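Local coordinates for glycosyl hydrolase family 2, TIM barrel domain protein (Faecalibacterium prausnitzii A2-165, PDB 6ED2), which acts as a gut bacterial beta-glucuronidase of glycosyl hydrolase family 2, probably releasing glucuronic acid from beta-glucuronide conjugates, at residues Phe48-Glu53 against Asp79-Lys84; Ala85-Cys90 against Asp189-Ala194; Asn161-Glu166 against Gly180-Ala185. All blocks are in the same frame, centred on the assembly; numbering follows the deposited sequence. Where two conformers were deposited one is given.

Interaction 1. Residues Phe48-Glu53 against Asp79-Lys84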
ATOM      1  N   PHE A  48     -15.535 -27.831  18.382  1.00 29.08           N
ATOM      2  CA  PHE A  48     -14.315 -27.315  18.974  1.00 26.06           C
ATOM      3  C   PHE A  48     -14.669 -26.585  20.255  1.00 30.06           C
ATOM      4  O   PHE A  48     -15.659 -25.857  20.305  1.00 31.47           O
ATOM      5  CB  PHE A  48     -13.591 -26.372  17.989  1.00 24.30           C
ATOM      6  CG  PHE A  48     -12.338 -25.712  18.541  1.00 28.66           C
ATOM      7  CD1 PHE A  48     -11.083 -26.199  18.205  1.00 27.12           C
ATOM      8  CD2 PHE A  48     -12.414 -24.566  19.335  1.00 27.70           C
ATOM      9  CE1 PHE A  48      -9.911 -25.574  18.674  1.00 25.23           C
ATOM     10  CE2 PHE A  48     -11.256 -23.944  19.812  1.00 27.87           C
ATOM     11  CZ  PHE A  48      -9.999 -24.452  19.467  1.00 28.44           C
ATOM     12  N   SER A  49     -13.845 -26.771  21.284  1.00 28.64           N
ATOM     13  CA  SER A  49     -14.019 -26.019  22.511  1.00 29.17           C
ATOM     14  C   SER A  49     -12.659 -25.764  23.139  1.00 30.79           C
ATOM     15  O   SER A  49     -11.829 -26.674  23.214  1.00 30.32           O
ATOM     16  CB  SER A  49     -14.915 -26.766  23.507  1.00 27.98           C
ATOM     17  OG  SER A  49     -15.150 -25.931  24.617  1.00 29.85           O
ATOM     18  N   PHE A  50     -12.436 -24.524  23.572  1.00 30.73           N
ATOM     19  CA  PHE A  50     -11.337 -24.240  24.483  1.00 30.71           C
ATOM     20  C   PHE A  50     -11.624 -24.874  25.842  1.00 34.92           C
ATOM     21  O   PHE A  50     -12.781 -25.055  26.231  1.00 35.11           O
ATOM     22  CB  PHE A  50     -11.141 -22.727  24.642  1.00 27.80           C
ATOM     23  CG  PHE A  50     -10.753 -22.018  23.366  1.00 31.78           C
ATOM     24  CD1 PHE A  50      -9.532 -22.272  22.757  1.00 29.62           C
ATOM     25  CD2 PHE A  50     -11.607 -21.087  22.775  1.00 34.94           C
ATOM     26  CE1 PHE A  50      -9.172 -21.623  21.577  1.00 29.53           C
ATOM     27  CE2 PHE A  50     -11.244 -20.427  21.588  1.00 30.32           C
ATOM     28  CZ  PHE A  50     -10.026 -20.693  20.997  1.00 26.36           C
ATOM     29  N   ASP A  51     -10.557 -25.204  26.573  1.00 35.07           N
ATOM     30  CA  ASP A  51     -10.650 -25.813  27.907  1.00 32.89           C
ATOM     31  C   ASP A  51      -9.681 -25.090  28.840  1.00 32.37           C
ATOM     32  O   ASP A  51      -8.653 -25.647  29.239  1.00 34.04           O
ATOM     33  CB  ASP A  51     -10.336 -27.310  27.827  1.00 33.59           C
ATOM     34  CG  ASP A  51     -10.635 -28.079  29.131  1.00 34.91           C
ATOM     35  OD1 ASP A  51     -11.033 -27.479  30.166  1.00 30.45           O
ATOM     36  OD2 ASP A  51     -10.452 -29.318  29.096  1.00 33.00           O
ATOM     37  N   PRO A  52      -9.973 -23.833  29.195  1.00 32.30           N
ATOM     38  CA  PRO A  52      -8.976 -23.044  29.945  1.00 39.05           C
ATOM     39  C   PRO A  52      -8.732 -23.558  31.351  1.00 39.20           C
ATOM     40  O   PRO A  52      -7.652 -23.323  31.909  1.00 39.23           O
ATOM     41  CB  PRO A  52      -9.574 -21.629  29.958  1.00 25.42           C
ATOM     42  CG  PRO A  52     -11.037 -21.845  29.790  1.00 30.13           C
ATOM     43  CD  PRO A  52     -11.164 -23.033  28.861  1.00 35.07           C
ATOM     44  N   GLU A  53      -9.685 -24.252  31.951  0.51 37.84           N
ATOM     45  CA  GLU A  53      -9.482 -24.784  33.287  0.51 38.42           C
ATOM     46  C   GLU A  53      -8.993 -26.227  33.272  0.51 37.84           C
ATOM     47  O   GLU A  53      -8.887 -26.838  34.338  0.51 38.36           O
ATOM     48  CB  GLU A  53     -10.773 -24.656  34.100  0.51 39.54           C
ATOM     49  CG  GLU A  53     -11.191 -23.204  34.356  0.51 39.55           C
ATOM     50  CD  GLU A  53     -10.105 -22.387  35.043  0.51 42.49           C
ATOM     51  OE1 GLU A  53      -9.602 -22.823  36.105  0.51 41.04           O
ATOM     52  OE2 GLU A  53      -9.751 -21.308  34.515  0.51 45.76           O
ATOM     53  N   ASP A  79      -6.389 -18.010  13.441  1.00 23.71           N
ATOM     54  CA  ASP A  79      -6.699 -16.846  12.609  1.00 27.66           C
ATOM     55  C   ASP A  79      -8.135 -16.837  12.087  1.00 30.79           C
ATOM     56  O   ASP A  79      -8.487 -15.965  11.280  1.00 29.74           O
ATOM     57  CB  ASP A  79      -5.734 -16.767  11.422  1.00 23.35           C
ATOM     58  CG  ASP A  79      -4.377 -16.228  11.815  1.00 28.79           C
ATOM     59  OD1 ASP A  79      -4.208 -15.867  13.007  1.00 25.02           O
ATOM     60  OD2 ASP A  79      -3.481 -16.168  10.931  1.00 26.17           O
ATOM     61  N   LEU A  80      -8.956 -17.793  12.505  1.00 29.58           N
ATOM     62  CA  LEU A  80     -10.359 -17.795  12.121  1.00 31.16           C
ATOM     63  C   LEU A  80     -11.173 -16.828  12.968  1.00 31.78           C
ATOM     64  O   LEU A  80     -12.199 -16.321  12.498  1.00 32.05           O
ATOM     65  CB  LEU A  80     -10.924 -19.219  12.232  1.00 31.94           C
ATOM     66  CG  LEU A  80     -10.155 -20.205  11.335  1.00 28.46           C
ATOM     67  CD1 LEU A  80     -10.639 -21.594  11.535  1.00 30.23           C
ATOM     68  CD2 LEU A  80     -10.330 -19.809   9.884  1.00 32.74           C
ATOM     69  N   PHE A  81     -10.724 -16.544  14.192  1.00 25.92           N
ATOM     70  CA  PHE A  81     -11.473 -15.735  15.146  1.00 28.47           C
ATOM     71  C   PHE A  81     -11.227 -14.243  14.938  1.00 29.15           C
ATOM     72  O   PHE A  81     -10.243 -13.822  14.321  1.00 27.14           O
ATOM     73  CB  PHE A  81     -11.097 -16.110  16.579  1.00 26.83           C
ATOM     74  CG  PHE A  81     -11.396 -17.540  16.926  1.00 28.29           C
ATOM     75  CD1 PHE A  81     -12.674 -17.925  17.282  1.00 34.18           C
ATOM     76  CD2 PHE A  81     -10.402 -18.499  16.885  1.00 29.89           C
ATOM     77  CE1 PHE A  81     -12.958 -19.243  17.605  1.00 36.25           C
ATOM     78  CE2 PHE A  81     -10.682 -19.823  17.204  1.00 37.28           C
ATOM     79  CZ  PHE A  81     -11.969 -20.195  17.560  1.00 32.18           C
ATOM     80  N   THR A  82     -12.132 -13.437  15.487  1.00 28.33           N
ATOM     81  CA  THR A  82     -11.969 -11.992  15.423  1.00 29.51           C
ATOM     82  C   THR A  82     -11.413 -11.381  16.701  1.00 27.39           C
ATOM     83  O   THR A  82     -11.101 -10.187  16.699  1.00 29.39           O
ATOM     84  CB  THR A  82     -13.305 -11.320  15.096  1.00 28.76           C
ATOM     85  OG1 THR A  82     -14.301 -11.791  16.005  1.00 26.60           O
ATOM     86  CG2 THR A  82     -13.718 -11.652  13.664  1.00 23.74           C
ATOM     87  N   ASP A  83     -11.285 -12.153  17.785  1.00 28.43           N
ATOM     88  CA  ASP A  83     -10.770 -11.660  19.062  1.00 31.12           C
ATOM     89  C   ASP A  83      -9.383 -12.235  19.352  1.00 33.23           C
ATOM     90  O   ASP A  83      -9.096 -13.392  19.020  1.00 29.01           O
ATOM     91  CB  ASP A  83     -11.719 -12.019  20.203  1.00 27.39           C
ATOM     92  CG  ASP A  83     -11.763 -13.509  20.463  1.00 32.81           C
ATOM     93  OD1 ASP A  83     -12.141 -14.259  19.541  1.00 34.72           O
ATOM     94  OD2 ASP A  83     -11.410 -13.937  21.580  1.00 37.67           O
ATOM     95  N   LYS A  84      -8.535 -11.430  20.005  1.00 30.56           N
ATOM     96  CA  LYS A  84      -7.137 -11.809  20.197  1.00 28.37           C
ATOM     97  C   LYS A  84      -6.967 -12.918  21.247  1.00 28.37           C
ATOM     98  O   LYS A  84      -6.032 -13.722  21.144  1.00 26.70           O
ATOM     99  CB  LYS A  84      -6.312 -10.567  20.573  1.00 29.79           C
ATOM    100  CG  LYS A  84      -4.806 -10.826  20.685  1.00 29.76           C
ATOM    101  CD  LYS A  84      -4.012  -9.549  20.894  1.00 33.47           C
ATOM    102  CE  LYS A  84      -4.213  -8.588  19.742  1.00 38.48           C
ATOM    103  NZ  LYS A  84      -3.076  -7.633  19.636  1.00 35.54           N
TER
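Phe-50 and Phe-81 approach from opposite directions and meet through the CZ and CE2 corners of their rings, with Phe-48 making a lesser third contact. In Phe-50 the CB bond points toward 79-84, and CG stands beside the backbone N and anti to the carbonyl carbon (chi1 -63°), which sends the ring across the gap. CB and CG carry the ring out from the strand; Phe-50 CD1 packs against Tyr-89 CG at 3.4 Å, and the ring as a whole meets Phe-77 edge-to-face. Phe-48 CE2 stands 3.5 Å above the centre of the Phe-50 ring, on one face, while Phe-50 CE1 lies in plane at the edge of the Phe-48 ring. Farther out, Phe-50 CE2 reaches CZ of Phe-81 at 4.1 Å. At the tip, CZ of Phe-50 meets CE2 of Phe-81 at 3.9 Å. The two centroids are 5.7 Å apart and the planes 42° apart, so the pair is neither a stack nor an edge-to-face contact. Phe-48 CE2 also lies 4.4 Å from Phe-81 CZ, so Phe-81 CZ lies near both phenylalanines of the strand. Met-71 of strand 69-73 touches Phe-48 and Phe-81, and Ser-86 touches Phe-50 and Phe-81, so the cluster joins strand 38-51 of the sugar-binding domain's beta sheet to the loop leading into helix 84-87. Everything that meets across the two segments is aromatic carbon, and just 88 Å² is buried between them; cohesion here rests on dispersion and on exclusion of water, with ring shape rather than directional bonding setting the fit.

Interaction 2. Residues Ala85-Cys90 against Asp189-Ala194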
ATOM      1  N   ALA A  85      -7.848 -12.981  22.255  1.00 28.55           N
ATOM      2  CA  ALA A  85      -7.733 -14.019  23.279  1.00 32.84           C
ATOM      3  C   ALA A  85      -7.850 -15.412  22.672  1.00 30.99           C
ATOM      4  O   ALA A  85      -7.163 -16.344  23.099  1.00 32.94           O
ATOM      5  CB  ALA A  85      -8.797 -13.828  24.362  1.00 23.16           C
ATOM      6  N   SER A  86      -8.715 -15.574  21.675  1.00 29.88           N
ATOM      7  CA  SER A  86      -8.812 -16.859  20.994  1.00 26.79           C
ATOM      8  C   SER A  86      -7.624 -17.077  20.072  1.00 29.36           C
ATOM      9  O   SER A  86      -7.082 -18.188  20.007  1.00 28.22           O
ATOM     10  CB  SER A  86     -10.119 -16.935  20.205  1.00 28.93           C
ATOM     11  OG  SER A  86     -11.231 -16.761  21.067  1.00 28.98           O
ATOM     12  N   ARG A  87      -7.202 -16.034  19.342  1.00 28.07           N
ATOM     13  CA  ARG A  87      -6.037 -16.201  18.475  1.00 26.64           C
ATOM     14  C   ARG A  87      -4.823 -16.633  19.283  1.00 25.84           C
ATOM     15  O   ARG A  87      -4.070 -17.515  18.858  1.00 25.91           O
ATOM     16  CB  ARG A  87      -5.730 -14.919  17.702  1.00 27.09           C
ATOM     17  CG  ARG A  87      -4.650 -15.102  16.634  1.00 28.37           C
ATOM     18  CD  ARG A  87      -4.005 -13.757  16.242  1.00 28.11           C
ATOM     19  NE  ARG A  87      -3.050 -13.308  17.246  1.00 30.03           N
ATOM     20  CZ  ARG A  87      -2.697 -12.036  17.461  1.00 36.29           C
ATOM     21  NH1 ARG A  87      -3.216 -11.048  16.741  1.00 32.95           N
ATOM     22  NH2 ARG A  87      -1.806 -11.748  18.407  1.00 34.65           N
ATOM     23  N   GLU A  88      -4.636 -16.055  20.466  1.00 28.57           N
ATOM     24  CA  GLU A  88      -3.457 -16.330  21.284  1.00 31.01           C
ATOM     25  C   GLU A  88      -3.696 -17.419  22.330  1.00 33.59           C
ATOM     26  O   GLU A  88      -2.838 -17.622  23.195  1.00 30.48           O
ATOM     27  CB  GLU A  88      -2.987 -15.044  21.973  1.00 29.17           C
ATOM     28  CG  GLU A  88      -2.389 -13.987  21.029  1.00 29.07           C
ATOM     29  CD  GLU A  88      -0.914 -14.250  20.686  1.00 39.53           C
ATOM     30  OE1 GLU A  88      -0.302 -15.159  21.285  1.00 41.10           O
ATOM     31  OE2 GLU A  88      -0.354 -13.549  19.815  1.00 40.22           O
ATOM     32  N   TYR A  89      -4.842 -18.108  22.286  1.00 28.11           N
ATOM     33  CA  TYR A  89      -5.141 -19.117  23.296  1.00 29.81           C
ATOM     34  C   TYR A  89      -4.017 -20.139  23.415  1.00 29.57           C
ATOM     35  O   TYR A  89      -3.555 -20.710  22.413  1.00 25.42           O
ATOM     36  CB  TYR A  89      -6.443 -19.849  22.975  1.00 24.96           C
ATOM     37  CG  TYR A  89      -6.739 -20.895  24.018  1.00 28.69           C
ATOM     38  CD1 TYR A  89      -7.396 -20.549  25.201  1.00 26.80           C
ATOM     39  CD2 TYR A  89      -6.328 -22.217  23.855  1.00 28.00           C
ATOM     40  CE1 TYR A  89      -7.667 -21.495  26.177  1.00 27.21           C
ATOM     41  CE2 TYR A  89      -6.583 -23.178  24.839  1.00 28.56           C
ATOM     42  CZ  TYR A  89      -7.254 -22.806  25.993  1.00 30.19           C
ATOM     43  OH  TYR A  89      -7.525 -23.741  26.967  1.00 30.29           O
ATOM     44  N   CYS A  90      -3.600 -20.394  24.651  1.00 27.63           N
ATOM     45  CA  CYS A  90      -2.505 -21.320  24.922  1.00 30.84           C
ATOM     46  C   CYS A  90      -2.933 -22.267  26.034  1.00 28.09           C
ATOM     47  O   CYS A  90      -3.217 -21.824  27.152  1.00 28.67           O
ATOM     48  CB  CYS A  90      -1.227 -20.565  25.304  1.00 34.20           C
ATOM     49  SG  CYS A  90       0.243 -21.646  25.457  1.00 35.11           S
ATOM     50  N   ASP A 189      10.986 -17.826  15.663  0.60 34.17           N
ATOM     51  CA  ASP A 189      10.425 -16.589  15.113  0.60 32.80           C
ATOM     52  C   ASP A 189       8.952 -16.734  14.724  0.60 32.84           C
ATOM     53  O   ASP A 189       8.199 -15.765  14.838  0.60 34.48           O
ATOM     54  CB  ASP A 189      11.262 -16.120  13.910  0.60 36.79           C
ATOM     55  CG  ASP A 189      10.943 -14.685  13.467  0.60 35.94           C
ATOM     56  OD1 ASP A 189      11.451 -14.255  12.401  0.60 31.62           O
ATOM     57  OD2 ASP A 189      10.188 -13.987  14.173  0.60 36.43           O
ATOM     58  N   PHE A 190       8.502 -17.926  14.336  1.00 27.27           N
ATOM     59  CA  PHE A 190       7.212 -18.079  13.674  1.00 32.66           C
ATOM     60  C   PHE A 190       6.070 -18.202  14.683  1.00 32.67           C
ATOM     61  O   PHE A 190       6.272 -18.582  15.839  1.00 35.77           O
ATOM     62  CB  PHE A 190       7.235 -19.279  12.705  1.00 33.93           C
ATOM     63  CG  PHE A 190       7.743 -20.575  13.309  1.00 32.13           C
ATOM     64  CD1 PHE A 190       6.847 -21.567  13.716  1.00 28.09           C
ATOM     65  CD2 PHE A 190       9.104 -20.827  13.411  1.00 30.02           C
ATOM     66  CE1 PHE A 190       7.298 -22.779  14.244  1.00 29.11           C
ATOM     67  CE2 PHE A 190       9.567 -22.039  13.934  1.00 31.60           C
ATOM     68  CZ  PHE A 190       8.653 -23.018  14.349  1.00 25.52           C
ATOM     69  N   TYR A 191       4.867 -17.834  14.240  1.00 28.88           N
ATOM     70  CA  TYR A 191       3.713 -17.834  15.125  1.00 25.15           C
ATOM     71  C   TYR A 191       3.378 -19.256  15.588  1.00 26.57           C
ATOM     72  O   TYR A 191       3.514 -20.229  14.840  1.00 23.88           O
ATOM     73  CB  TYR A 191       2.502 -17.205  14.429  1.00 26.21           C
ATOM     74  CG  TYR A 191       1.379 -16.855  15.392  1.00 26.93           C
ATOM     75  CD1 TYR A 191       1.341 -15.616  16.020  1.00 26.01           C
ATOM     76  CD2 TYR A 191       0.371 -17.778  15.700  1.00 26.95           C
ATOM     77  CE1 TYR A 191       0.327 -15.289  16.921  1.00 23.66           C
ATOM     78  CE2 TYR A 191      -0.648 -17.461  16.607  1.00 20.88           C
ATOM     79  CZ  TYR A 191      -0.652 -16.215  17.214  1.00 26.78           C
ATOM     80  OH  TYR A 191      -1.649 -15.882  18.112  1.00 31.09           O
ATOM     81  N   ASN A 192       2.917 -19.373  16.832  1.00 25.26           N
ATOM     82  CA  ASN A 192       2.627 -20.683  17.424  1.00 28.47           C
ATOM     83  C   ASN A 192       1.260 -21.215  16.972  1.00 27.91           C
ATOM     84  O   ASN A 192       0.377 -21.505  17.775  1.00 26.97           O
ATOM     85  CB  ASN A 192       2.706 -20.601  18.946  1.00 22.46           C
ATOM     86  CG  ASN A 192       2.701 -21.980  19.606  1.00 27.59           C
ATOM     87  OD1 ASN A 192       3.364 -22.904  19.133  1.00 27.00           O
ATOM     88  ND2 ASN A 192       1.951 -22.121  20.699  1.00 25.18           N
ATOM     89  N   TYR A 193       1.097 -21.349  15.656  1.00 28.45           N
ATOM     90  CA  TYR A 193      -0.132 -21.915  15.109  1.00 26.90           C
ATOM     91  C   TYR A 193      -0.340 -23.335  15.631  1.00 32.72           C
ATOM     92  O   TYR A 193       0.573 -24.167  15.585  1.00 28.70           O
ATOM     93  CB  TYR A 193      -0.072 -21.933  13.580  1.00 25.58           C
ATOM     94  CG  TYR A 193      -0.336 -20.587  12.928  1.00 25.71           C
ATOM     95  CD1 TYR A 193      -1.500 -19.867  13.213  1.00 23.70           C
ATOM     96  CD2 TYR A 193       0.582 -20.037  12.032  1.00 19.68           C
ATOM     97  CE1 TYR A 193      -1.740 -18.628  12.622  1.00 25.16           C
ATOM     98  CE2 TYR A 193       0.361 -18.808  11.443  1.00 22.79           C
ATOM     99  CZ  TYR A 193      -0.801 -18.107  11.738  1.00 25.82           C
ATOM    100  OH  TYR A 193      -1.015 -16.889  11.132  1.00 27.77           O
ATOM    101  N   ALA A 194      -1.541 -23.619  16.131  1.00 25.80           N
ATOM    102  CA  ALA A 194      -1.875 -24.970  16.549  1.00 27.09           C
ATOM    103  C   ALA A 194      -3.285 -25.308  16.084  1.00 29.77           C
ATOM    104  O   ALA A 194      -4.010 -24.462  15.561  1.00 26.77           O
ATOM    105  CB  ALA A 194      -1.754 -25.141  18.059  1.00 25.20           C
TER
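The phenol oxygen of Tyr-191 is gripped by both the backbone and the side chain of Arg-87. Its OH donates a weak hydrogen bond to Arg-87 O at 3.0 Å, and it accepts one from Arg-87 NE at 3.1 Å, with an N-H...O angle of 152°. The oxygen lies near the guanidinium plane, at its edge, while the tyrosine ring stands almost perpendicular to that plane, at 87°. A bend at chi3 of Arg-87 (77°) turns NE back toward Tyr-191 OH, which also sits 3.4 Å from Arg-87 CG. Glu-88 comes in at the ring edge: its OE2 is 3.2 Å from Tyr-191 OH and 3.4 Å from Tyr-191 CE1. Glu-88 OE2 also uses its anti lone pair to take a short, nearly straight bond from Arg-87 NH2, 2.7 Å, part of a salt bridge that would hold both groups in place beside the phenol. Glu-589 provides a second anionic partner for NH2, and Ser-549 of the third subunit accepts from NH1, so the arginine also takes part in the subunit interface. On the loop side, Tyr-191 CD2 rests 3.7 Å above the face of the Tyr-193 ring, toward its rim, and Asn-192 between them is the centre of an inverse gamma turn. Structurally this is a tyrosine hydroxyl engaging a carbonyl in the last turn of a short helix, 84-87, within the sugar-binding domain of a family 2 glycosidase, next to the loop that follows the final barrel strand, 574-580.

Interaction 3. Residues Asn161-Glu166 against Gly180-Ala185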
ATOM      1  N   ASN A 161      -3.123 -29.776  22.928  1.00 26.00           N
ATOM      2  CA  ASN A 161      -2.474 -28.783  23.773  1.00 25.61           C
ATOM      3  C   ASN A 161      -1.378 -28.116  22.950  1.00 27.08           C
ATOM      4  O   ASN A 161      -0.711 -28.779  22.150  1.00 26.73           O
ATOM      5  CB  ASN A 161      -1.899 -29.442  25.043  1.00 27.49           C
ATOM      6  CG  ASN A 161      -1.267 -28.439  25.995  1.00 24.47           C
ATOM      7  OD1 ASN A 161      -0.130 -28.039  25.809  1.00 27.43           O
ATOM      8  ND2 ASN A 161      -2.017 -28.012  27.001  1.00 26.62           N
ATOM      9  N   ASN A 162      -1.206 -26.801  23.120  1.00 26.92           N
ATOM     10  CA  ASN A 162      -0.204 -26.082  22.338  1.00 28.44           C
ATOM     11  C   ASN A 162       0.799 -25.338  23.213  1.00 28.93           C
ATOM     12  O   ASN A 162       1.462 -24.404  22.739  1.00 25.24           O
ATOM     13  CB  ASN A 162      -0.879 -25.115  21.364  1.00 24.48           C
ATOM     14  CG  ASN A 162      -1.631 -24.008  22.072  1.00 25.95           C
ATOM     15  OD1 ASN A 162      -1.832 -24.057  23.285  1.00 26.37           O
ATOM     16  ND2 ASN A 162      -2.064 -22.999  21.311  1.00 27.82           N
ATOM     17  N   GLU A 163       0.915 -25.721  24.480  1.00 30.20           N
ATOM     18  CA  GLU A 163       1.885 -25.085  25.357  1.00 31.31           C
ATOM     19  C   GLU A 163       3.302 -25.437  24.925  1.00 29.45           C
ATOM     20  O   GLU A 163       3.568 -26.515  24.386  1.00 27.59           O
ATOM     21  CB  GLU A 163       1.643 -25.496  26.808  1.00 29.54           C
ATOM     22  CG  GLU A 163       0.399 -24.871  27.370  1.00 33.98           C
ATOM     23  CD  GLU A 163       0.003 -25.412  28.739  1.00 34.58           C
ATOM     24  OE1 GLU A 163      -0.918 -26.246  28.809  1.00 36.70           O
ATOM     25  OE2 GLU A 163       0.576 -24.969  29.749  1.00 39.43           O
ATOM     26  N   LEU A 164       4.206 -24.487  25.137  1.00 30.34           N
ATOM     27  CA  LEU A 164       5.608 -24.622  24.788  1.00 32.08           C
ATOM     28  C   LEU A 164       6.460 -24.888  26.028  1.00 32.27           C
ATOM     29  O   LEU A 164       6.163 -24.414  27.127  1.00 31.07           O
ATOM     30  CB  LEU A 164       6.088 -23.356  24.086  1.00 31.92           C
ATOM     31  CG  LEU A 164       5.400 -23.060  22.749  1.00 32.10           C
ATOM     32  CD1 LEU A 164       5.958 -21.778  22.153  1.00 27.48           C
ATOM     33  CD2 LEU A 164       5.552 -24.241  21.782  1.00 25.85           C
ATOM     34  N   SER A 165       7.540 -25.643  25.839  1.00 33.23           N
ATOM     35  CA  SER A 165       8.501 -25.895  26.911  1.00 32.68           C
ATOM     36  C   SER A 165       9.883 -26.058  26.295  1.00 32.54           C
ATOM     37  O   SER A 165      10.046 -26.036  25.070  1.00 31.41           O
ATOM     38  CB  SER A 165       8.134 -27.140  27.724  1.00 25.17           C
ATOM     39  OG  SER A 165       8.518 -28.295  26.991  1.00 31.32           O
ATOM     40  N   GLU A 166      10.881 -26.242  27.161  1.00 30.53           N
ATOM     41  CA  GLU A 166      12.261 -26.430  26.747  1.00 34.97           C
ATOM     42  C   GLU A 166      12.610 -27.895  26.495  1.00 36.56           C
ATOM     43  O   GLU A 166      13.777 -28.202  26.221  1.00 29.31           O
ATOM     44  CB  GLU A 166      13.208 -25.838  27.796  1.00 37.19           C
ATOM     45  CG  GLU A 166      12.942 -24.366  28.066  1.00 40.17           C
ATOM     46  CD  GLU A 166      13.988 -23.717  28.967  1.00 43.47           C
ATOM     47  OE1 GLU A 166      14.723 -24.451  29.666  1.00 43.36           O
ATOM     48  OE2 GLU A 166      14.092 -22.468  28.943  1.00 42.85           O
ATOM     49  N   GLY A 180      -4.467 -13.936  34.156  1.00 56.23           N
ATOM     50  CA  GLY A 180      -4.346 -15.365  34.353  1.00 49.70           C
ATOM     51  C   GLY A 180      -4.334 -16.208  33.095  1.00 49.18           C
ATOM     52  O   GLY A 180      -4.172 -17.430  33.199  1.00 49.20           O
ATOM     53  N   ARG A 181      -4.504 -15.609  31.916  1.00 52.95           N
ATOM     54  CA  ARG A 181      -4.440 -16.374  30.676  1.00 50.06           C
ATOM     55  C   ARG A 181      -3.000 -16.783  30.387  1.00 47.82           C
ATOM     56  O   ARG A 181      -2.069 -15.983  30.537  1.00 46.82           O
ATOM     57  CB  ARG A 181      -4.996 -15.560  29.500  1.00 44.60           C
ATOM     58  CG  ARG A 181      -6.516 -15.293  29.564  1.00 50.58           C
ATOM     59  CD  ARG A 181      -7.032 -14.480  28.366  1.00 43.02           C
ATOM     60  NE  ARG A 181      -6.398 -13.164  28.210  1.00 41.35           N
ATOM     61  CZ  ARG A 181      -5.669 -12.805  27.152  1.00 53.65           C
ATOM     62  NH1 ARG A 181      -5.137 -11.592  27.086  1.00 52.96           N
ATOM     63  NH2 ARG A 181      -5.466 -13.657  26.150  1.00 47.11           N
ATOM     64  N   LYS A 182      -2.822 -18.042  29.988  1.00 44.10           N
ATOM     65  CA  LYS A 182      -1.541 -18.490  29.463  1.00 41.04           C
ATOM     66  C   LYS A 182      -1.324 -17.889  28.080  1.00 39.89           C
ATOM     67  O   LYS A 182      -2.262 -17.726  27.302  1.00 37.02           O
ATOM     68  CB  LYS A 182      -1.489 -20.025  29.386  1.00 40.54           C
ATOM     69  CG  LYS A 182      -0.694 -20.714  30.510  1.00 51.96           C
ATOM     70  CD  LYS A 182      -0.962 -22.230  30.573  1.00 48.97           C
ATOM     71  CE  LYS A 182      -2.317 -22.556  31.235  1.00 58.85           C
ATOM     72  NZ  LYS A 182      -2.820 -23.963  31.012  1.00 56.74           N
ATOM     73  N   ILE A 183      -0.076 -17.553  27.784  1.00 40.17           N
ATOM     74  CA  ILE A 183       0.343 -17.042  26.490  1.00 36.68           C
ATOM     75  C   ILE A 183       1.598 -17.814  26.111  1.00 41.41           C
ATOM     76  O   ILE A 183       2.399 -18.166  26.984  1.00 41.92           O
ATOM     77  CB  ILE A 183       0.614 -15.516  26.537  1.00 42.29           C
ATOM     78  CG1 ILE A 183       0.836 -14.959  25.143  1.00 42.97           C
ATOM     79  CG2 ILE A 183       1.829 -15.183  27.388  1.00 47.18           C
ATOM     80  CD1 ILE A 183      -0.352 -15.143  24.295  1.00 50.64           C
ATOM     81  N   ALA A 184       1.755 -18.120  24.826  1.00 33.51           N
ATOM     82  CA  ALA A 184       2.954 -18.816  24.381  1.00 37.21           C
ATOM     83  C   ALA A 184       4.071 -17.814  24.132  1.00 38.05           C
ATOM     84  O   ALA A 184       3.840 -16.726  23.594  1.00 34.62           O
ATOM     85  CB  ALA A 184       2.685 -19.627  23.111  1.00 29.82           C
ATOM     86  N   ALA A 185       5.286 -18.185  24.535  1.00 35.22           N
ATOM     87  CA  ALA A 185       6.477 -17.352  24.368  1.00 34.11           C
ATOM     88  C   ALA A 185       7.523 -18.176  23.633  1.00 34.65           C
ATOM     89  O   ALA A 185       8.404 -18.780  24.258  1.00 37.25           O
ATOM     90  CB  ALA A 185       7.010 -16.864  25.715  1.00 27.10           C
TER
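Leu-164 CD1 rests against Ala-184 CB at 4.0 Å and lies 4.2 Å from Ala-185 C, forming the close-packed apolar half of this contact. Leu-164 and Ala-184 both point their CB bonds toward the opposite segment, and Leu-164 is buried, touching His-119 as well. The other half is looser and partly exposed. There Glu-163 and Lys-182 cross at a slant, and the closest approach is not between charges: Glu-163 OE2 is 3.2 Å from Lys-182 CD, whereas Glu-163 OE1 and Lys-182 NZ form only a long salt bridge of 3.7 Å. A bend at chi3 of the lysine (-77°) carries NZ round to the carboxylate. That carboxylate is held more firmly from its own segment, since Glu-163 OE1 uses its anti lone pair to accept a bond from Asn-161 ND2 at 2.8 Å and 175°, in the amide plane. Asn-161 OD1 in turn accepts from the backbone N of Glu-163, an Asx turn at the end of strand 152-161. Strand 182-186 is thus joined to this loop by a small hydrophobic contact, while the partly exposed Lys-182 probably adds mainly long-range electrostatic attraction to a glutamate already oriented by Asn-161.

How the interactions relate
The three contacts lie on one side of the chain's centre, inside the sugar-binding domain. Interactions 1 and 2 have centres about 10 Å apart and are probably joined by a hydrogen bond from Tyr-193 OH to Asp-79 OD2, 2.6 Å. Interaction 3, lying between the segments of interaction 2 in sequence, has its centre about 9 Å from it; Asn-162 links the two, with ND2 2.9 Å from Tyr-89 O and O 3.1 Å from Asn-192 ND2. Interactions 1 and 3 stay about 5 Å apart at their nearest atoms. A magnesium ion lies about 9 Å from the Tyr-191 side chain and about 12 Å from that of Leu-164; the Thr-239 and Glu-241 metal site is elsewhere.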